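Purine nucleosidase, (IunH-1) (Sulfolobus solfataricus, PDB 3T8J) is a member of the nucleosidase family and holds a bound sodium ion. Local coordinates at residues E198-I203 / L213-Y218; K204-R209 / D306-F311. All blocks are in the same frame, centred on the assembly; numbering follows the deposited sequence.

Contact 1: E198-I203 / L213-Y218; sequences EEWNVI and LYVSMY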
loop_
_atom_site.group_PDB
_atom_site.type_symbol
_atom_site.label_atom_id
_atom_site.label_comp_id
_atom_site.label_asym_id
_atom_site.label_seq_id
_atom_site.Cartn_x
_atom_site.Cartn_y
_atom_site.Cartn_z
ATOM N N GLU A 198 -44.705 3.938 8.600
ATOM C CA GLU A 198 -45.890 3.152 8.995
ATOM C C GLU A 198 -45.597 2.250 10.193
ATOM O O GLU A 198 -46.358 2.194 11.170
ATOM C CB GLU A 198 -46.398 2.305 7.807
ATOM C CG GLU A 198 -47.521 1.275 8.132
ATOM C CD GLU A 198 -47.009 -0.188 8.232
ATOM O OE1 GLU A 198 -46.485 -0.694 7.206
ATOM O OE2 GLU A 198 -47.148 -0.835 9.314
ATOM N N GLU A 199 -44.478 1.543 10.113
ATOM C CA GLU A 199 -44.054 0.637 11.172
ATOM C C GLU A 199 -43.693 1.385 12.454
ATOM O O GLU A 199 -44.061 0.963 13.542
ATOM C CB GLU A 199 -42.880 -0.222 10.678
ATOM C CG GLU A 199 -43.312 -1.208 9.598
ATOM C CD GLU A 199 -42.174 -1.872 8.852
ATOM O OE1 GLU A 199 -41.086 -1.265 8.716
ATOM O OE2 GLU A 199 -42.391 -3.003 8.372
ATOM N N TRP A 200 -42.983 2.495 12.315
ATOM C CA TRP A 200 -42.606 3.343 13.447
ATOM C C TRP A 200 -43.841 3.860 14.189
ATOM O O TRP A 200 -43.895 3.794 15.416
ATOM C CB TRP A 200 -41.740 4.492 12.933
ATOM C CG TRP A 200 -41.277 5.517 13.927
ATOM C CD1 TRP A 200 -41.668 6.824 13.979
ATOM C CD2 TRP A 200 -40.294 5.357 14.950
ATOM N NE1 TRP A 200 -40.997 7.480 14.981
ATOM C CE2 TRP A 200 -40.160 6.598 15.603
ATOM C CE3 TRP A 200 -39.531 4.275 15.406
ATOM C CZ2 TRP A 200 -39.284 6.793 16.663
ATOM C CZ3 TRP A 200 -38.664 4.478 16.472
ATOM C CH2 TRP A 200 -38.557 5.731 17.086
ATOM N N ASN A 201 -44.837 4.337 13.445
ATOM C CA ASN A 201 -46.098 4.801 14.050
ATOM C C ASN A 201 -46.825 3.683 14.811
ATOM O O ASN A 201 -47.391 3.918 15.894
ATOM C CB ASN A 201 -47.020 5.426 12.987
ATOM C CG ASN A 201 -46.559 6.821 12.539
ATOM O OD1 ASN A 201 -45.744 7.476 13.204
ATOM N ND2 ASN A 201 -47.085 7.277 11.402
ATOM N N VAL A 202 -46.805 2.463 14.270
ATOM C CA VAL A 202 -47.415 1.326 14.975
ATOM C C VAL A 202 -46.716 1.111 16.319
ATOM O O VAL A 202 -47.367 0.921 17.347
ATOM C CB VAL A 202 -47.360 0.015 14.150
ATOM C CG1 VAL A 202 -47.667 -1.205 15.039
ATOM C CG2 VAL A 202 -48.320 0.086 12.970
ATOM N N ILE A 203 -45.390 1.153 16.306
ATOM C CA ILE A 203 -44.617 0.983 17.529
ATOM C C ILE A 203 -44.896 2.100 18.551
ATOM O O ILE A 203 -45.041 1.823 19.743
ATOM C CB ILE A 203 -43.093 0.857 17.226
ATOM C CG1 ILE A 203 -42.837 -0.432 16.438
ATOM C CG2 ILE A 203 -42.268 0.878 18.511
ATOM C CD1 ILE A 203 -41.431 -0.550 15.829
ATOM N N LEU A 213 -39.398 2.037 25.507
ATOM C CA LEU A 213 -37.938 1.987 25.541
ATOM C C LEU A 213 -37.349 2.002 24.122
ATOM O O LEU A 213 -36.394 2.735 23.838
ATOM C CB LEU A 213 -37.471 0.739 26.297
ATOM C CG LEU A 213 -35.954 0.605 26.440
ATOM C CD1 LEU A 213 -35.315 1.858 27.073
ATOM C CD2 LEU A 213 -35.628 -0.650 27.255
ATOM N N TYR A 214 -37.932 1.211 23.228
ATOM C CA TYR A 214 -37.491 1.181 21.826
ATOM C C TYR A 214 -37.586 2.574 21.203
ATOM O O TYR A 214 -36.622 3.039 20.603
ATOM C CB TYR A 214 -38.346 0.182 21.045
ATOM C CG TYR A 214 -38.074 0.027 19.549
ATOM C CD1 TYR A 214 -37.425 -1.104 19.046
ATOM C CD2 TYR A 214 -38.525 0.968 18.640
ATOM C CE1 TYR A 214 -37.220 -1.268 17.681
ATOM C CE2 TYR A 214 -38.327 0.816 17.277
ATOM C CZ TYR A 214 -37.684 -0.311 16.804
ATOM O OH TYR A 214 -37.497 -0.447 15.437
ATOM N N VAL A 215 -38.725 3.249 21.376
ATOM C CA VAL A 215 -38.885 4.597 20.813
ATOM C C VAL A 215 -37.810 5.520 21.391
ATOM O O VAL A 215 -37.142 6.244 20.634
ATOM C CB VAL A 215 -40.308 5.140 21.035
ATOM C CG1 VAL A 215 -40.409 6.632 20.645
ATOM C CG2 VAL A 215 -41.308 4.290 20.259
ATOM N N SER A 216 -37.613 5.472 22.708
ATOM C CA SER A 216 -36.598 6.310 23.371
ATOM C C SER A 216 -35.176 6.047 22.857
ATOM O O SER A 216 -34.388 6.987 22.646
ATOM C CB SER A 216 -36.657 6.090 24.879
ATOM O OG SER A 216 -35.638 6.803 25.566
ATOM N N MET A 217 -34.860 4.769 22.655
ATOM C CA MET A 217 -33.501 4.368 22.263
ATOM C C MET A 217 -33.173 4.639 20.809
ATOM O O MET A 217 -31.999 4.779 20.488
ATOM C CB MET A 217 -33.257 2.869 22.545
ATOM C CG MET A 217 -33.189 2.489 24.024
ATOM S SD MET A 217 -32.499 0.824 24.341
ATOM C CE MET A 217 -33.614 -0.183 23.358
ATOM N N TYR A 218 -34.199 4.686 19.950
ATOM C CA TYR A 218 -34.022 4.757 18.486
ATOM C C TYR A 218 -34.280 6.130 17.873
ATOM O O TYR A 218 -33.907 6.367 16.730
ATOM C CB TYR A 218 -34.881 3.686 17.759
ATOM C CG TYR A 218 -34.255 2.302 17.823
ATOM C CD1 TYR A 218 -34.446 1.494 18.940
ATOM C CD2 TYR A 218 -33.441 1.814 16.794
ATOM C CE1 TYR A 218 -33.858 0.247 19.043
ATOM C CE2 TYR A 218 -32.853 0.558 16.892
ATOM C CZ TYR A 218 -33.058 -0.219 18.023
ATOM O OH TYR A 218 -32.492 -1.487 18.156
#

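Contact 2: K204-R209 / D306-F311; sequences KNMKTR and DLLNWF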
loop_
_atom_site.group_PDB
_atom_site.type_symbol
_atom_site.label_atom_id
_atom_site.label_comp_id
_atom_site.label_asym_id
_atom_site.label_seq_id
_atom_site.Cartn_x
_atom_site.Cartn_y
_atom_site.Cartn_z
ATOM N N LYS A 204 -44.984 3.349 18.088
ATOM C CA LYS A 204 -45.246 4.476 18.986
ATOM C C LYS A 204 -46.606 4.362 19.679
ATOM O O LYS A 204 -46.813 4.970 20.737
ATOM C CB LYS A 204 -45.185 5.815 18.238
ATOM C CG LYS A 204 -43.786 6.237 17.798
ATOM C CD LYS A 204 -43.812 7.630 17.146
ATOM C CE LYS A 204 -43.546 8.745 18.155
ATOM N NZ LYS A 204 -42.088 8.843 18.503
ATOM N N ASN A 205 -47.534 3.606 19.088
ATOM C CA ASN A 205 -48.872 3.461 19.677
ATOM C C ASN A 205 -49.084 2.204 20.533
ATOM O O ASN A 205 -50.180 1.999 21.055
ATOM C CB ASN A 205 -49.964 3.590 18.595
ATOM C CG ASN A 205 -50.204 2.297 17.797
ATOM O OD1 ASN A 205 -49.833 1.180 18.212
ATOM N ND2 ASN A 205 -50.861 2.453 16.636
ATOM N N MET A 206 -48.041 1.387 20.688
ATOM C CA MET A 206 -48.131 0.124 21.440
ATOM C C MET A 206 -48.260 0.302 22.957
ATOM O O MET A 206 -48.959 -0.471 23.619
ATOM C CB MET A 206 -46.917 -0.761 21.138
ATOM C CG MET A 206 -47.052 -1.574 19.868
ATOM S SD MET A 206 -45.525 -2.428 19.455
ATOM C CE MET A 206 -46.110 -3.901 18.614
ATOM N N LYS A 207 -47.555 1.290 23.502
ATOM C CA LYS A 207 -47.649 1.658 24.935
ATOM C C LYS A 207 -47.338 0.521 25.945
ATOM O O LYS A 207 -47.991 0.380 26.978
ATOM C CB LYS A 207 -49.000 2.335 25.219
ATOM C CG LYS A 207 -49.235 3.624 24.385
ATOM C CD LYS A 207 -48.375 4.802 24.889
ATOM C CE LYS A 207 -47.626 5.513 23.764
ATOM N NZ LYS A 207 -46.422 4.735 23.309
ATOM N N THR A 208 -46.322 -0.282 25.638
ATOM C CA THR A 208 -45.718 -1.202 26.619
ATOM C C THR A 208 -44.401 -0.580 27.085
ATOM O O THR A 208 -43.923 0.373 26.482
ATOM C CB THR A 208 -45.381 -2.567 25.999
ATOM O OG1 THR A 208 -44.423 -2.382 24.950
ATOM C CG2 THR A 208 -46.602 -3.230 25.420
ATOM N N ARG A 209 -43.798 -1.118 28.145
ATOM C CA ARG A 209 -42.530 -0.586 28.621
ATOM C C ARG A 209 -41.463 -0.787 27.539
ATOM O O ARG A 209 -40.645 0.104 27.287
ATOM C CB ARG A 209 -42.115 -1.250 29.944
ATOM C CG ARG A 209 -43.060 -0.957 31.118
ATOM C CD ARG A 209 -42.754 -1.867 32.309
ATOM N NE ARG A 209 -43.492 -1.507 33.515
ATOM C CZ ARG A 209 -43.004 -0.741 34.486
ATOM N NH1 ARG A 209 -41.777 -0.245 34.381
ATOM N NH2 ARG A 209 -43.740 -0.470 35.556
ATOM N N ASP A 306 -43.135 -9.036 18.488
ATOM C CA ASP A 306 -43.193 -10.006 19.570
ATOM C C ASP A 306 -42.334 -9.577 20.770
ATOM O O ASP A 306 -42.777 -9.643 21.926
ATOM C CB ASP A 306 -42.742 -11.372 19.038
ATOM C CG ASP A 306 -42.676 -12.435 20.116
ATOM O OD1 ASP A 306 -43.748 -12.907 20.575
ATOM O OD2 ASP A 306 -41.543 -12.809 20.501
ATOM N N LEU A 307 -41.113 -9.120 20.485
ATOM C CA LEU A 307 -40.231 -8.608 21.523
ATOM C C LEU A 307 -40.843 -7.401 22.251
ATOM O O LEU A 307 -40.770 -7.304 23.472
ATOM C CB LEU A 307 -38.871 -8.220 20.910
ATOM C CG LEU A 307 -37.846 -7.595 21.841
ATOM C CD1 LEU A 307 -37.439 -8.560 22.954
ATOM C CD2 LEU A 307 -36.595 -7.151 21.082
ATOM N N LEU A 308 -41.462 -6.493 21.503
ATOM C CA LEU A 308 -41.945 -5.234 22.097
ATOM C C LEU A 308 -43.199 -5.434 22.960
ATOM O O LEU A 308 -43.557 -4.572 23.771
ATOM C CB LEU A 308 -42.178 -4.181 21.017
ATOM C CG LEU A 308 -40.955 -3.800 20.187
ATOM C CD1 LEU A 308 -41.300 -2.613 19.262
ATOM C CD2 LEU A 308 -39.757 -3.457 21.074
ATOM N N ASN A 309 -43.843 -6.577 22.791
ATOM C CA ASN A 309 -44.957 -6.980 23.635
ATOM C C ASN A 309 -44.561 -7.754 24.910
ATOM O O ASN A 309 -45.428 -8.169 25.660
ATOM C CB ASN A 309 -45.941 -7.805 22.803
ATOM C CG ASN A 309 -46.872 -6.936 21.976
ATOM O OD1 ASN A 309 -46.917 -7.048 20.751
ATOM N ND2 ASN A 309 -47.607 -6.049 22.642
ATOM N N TRP A 310 -43.260 -7.935 25.143
ATOM C CA TRP A 310 -42.750 -8.684 26.309
ATOM C C TRP A 310 -43.262 -8.127 27.648
ATOM O O TRP A 310 -43.803 -8.855 28.494
ATOM C CB TRP A 310 -41.210 -8.651 26.242
ATOM C CG TRP A 310 -40.453 -9.545 27.197
ATOM C CD1 TRP A 310 -40.970 -10.464 28.077
ATOM C CD2 TRP A 310 -39.026 -9.625 27.333
ATOM N NE1 TRP A 310 -39.955 -11.085 28.765
ATOM C CE2 TRP A 310 -38.751 -10.596 28.322
ATOM C CE3 TRP A 310 -37.954 -8.963 26.719
ATOM C CZ2 TRP A 310 -37.440 -10.932 28.705
ATOM C CZ3 TRP A 310 -36.655 -9.293 27.108
ATOM C CH2 TRP A 310 -36.410 -10.273 28.086
ATOM N N PHE A 311 -43.101 -6.819 27.820
ATOM C CA PHE A 311 -43.573 -6.120 29.005
ATOM C C PHE A 311 -43.573 -4.626 28.708
ATOM O O PHE A 311 -42.943 -4.222 27.722
ATOM C CB PHE A 311 -42.686 -6.436 30.218
ATOM C CG PHE A 311 -41.254 -6.023 30.057
ATOM C CD1 PHE A 311 -40.803 -4.818 30.568
ATOM C CD2 PHE A 311 -40.345 -6.844 29.395
ATOM C CE1 PHE A 311 -39.479 -4.423 30.411
ATOM C CE2 PHE A 311 -39.025 -6.470 29.242
ATOM C CZ PHE A 311 -38.581 -5.257 29.735
ATOM O OXT PHE A 311 -44.189 -3.818 29.421
#

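Contact 1: E198-I203 / L213-Y218
Trp200 and Ile203 of helix 197-204 meet Tyr214, Val215 and Tyr218 of helix 209-227 through apolar contacts, with no hydrogen bond crossing between the segments. The segment axes stay 10.9 Å apart and run at 129°, a splayed antiparallel pairing whose gap is bridged by long side chains. Trp200 and Ile203 share the bridging. In Trp200, CG lies anti to the backbone N (chi1 178°), which sends the six-membered part of the indole across to the other helix. There the leading edge of the ring makes the contacts: CZ3 lies 3.8 Å from Tyr214 CE2, and CH2 is 3.9 Å from Val215 O, which sits near the indole plane. Tyr218 adds its CB, 4.1 Å from Trp200 CZ3.

Ile203, three residues on, packs its aliphatic branches against Tyr214 and Val215. It crosses Tyr214 at about a right angle, its CD1 3.7 Å from Tyr214 CE2. The side chains of Ile203 and Val215 pass in opposite directions, leaving Ile203 CG2 4.0 Å from Val215 CG2.

Within helix 209-227 the Tyr218 ring lies over one face of Tyr214, with Tyr218 CD1 3.8 Å above the plane of the Tyr214 ring and over its centre. The polar ends of both tyrosines are tied elsewhere, Tyr214 OH to His236 and His234, and Tyr218 OH to Asp13.

Within the fold, this pair of consecutive helices is backed by helix 297-308, whose Tyr305 and Leu308 touch Ile203, and by helix 12-23, whose Leu16 packs on Tyr214 and Tyr218.

Contact 2: K204-R209 / D306-F311
The N-cap of helix 209-227 meets the C-terminal end of the chain where Thr208 and Arg209 bind Leu308 and Phe311. Thr208 OG1 donates to Leu308 O at 2.6 Å; a C=O...donor angle of 166° puts the hydroxyl nearly in line with the carbonyl. With chi1 at 62°, OG1 sits between the backbone N and the carbonyl carbon and faces Leu308 O. The same oxygen accepts from Ser211 N, so one hydroxyl both caps the starting helix and grips the last helical residue of 297-308.

The terminal carboxylate adds a second bond at this helix start: Arg209 N donates to Phe311 OXT at 3.0 Å, with an N-H...O angle of 153°. A negative group beside the first turn would be expected to interact favourably with the helix dipole. Lys207, with positive phi, turns the chain between the two helices.

Side chains flank these bonds. Arg209 packs its CB against the terminal ring, 3.9 Å from Phe311 CD1. On the other side of Thr208, Met206 reaches out in an extended chain, bringing SD to 4.1 Å from Leu308 CB.

Contact 1 is mostly buried, whereas contact 2 lies at the surface, with their centres about 9 Å apart. Contact 1 pairs helices 197-204 and 209-227 by apolar packing alone; contact 2 ties the turn between them to the end of helix 297-308 by two hydrogen bonds, including one to the terminal carboxylate. Leu308 links them: besides its role in contact 2, its CD1 lies 3.7 Å from Ile203 CG2 and its CD2 3.9 Å from Tyr214 CD1. The buried contact is thus apolar, and the surface one adds hydrogen bonds from a side-chain hydroxyl and a backbone N to its apolar packing.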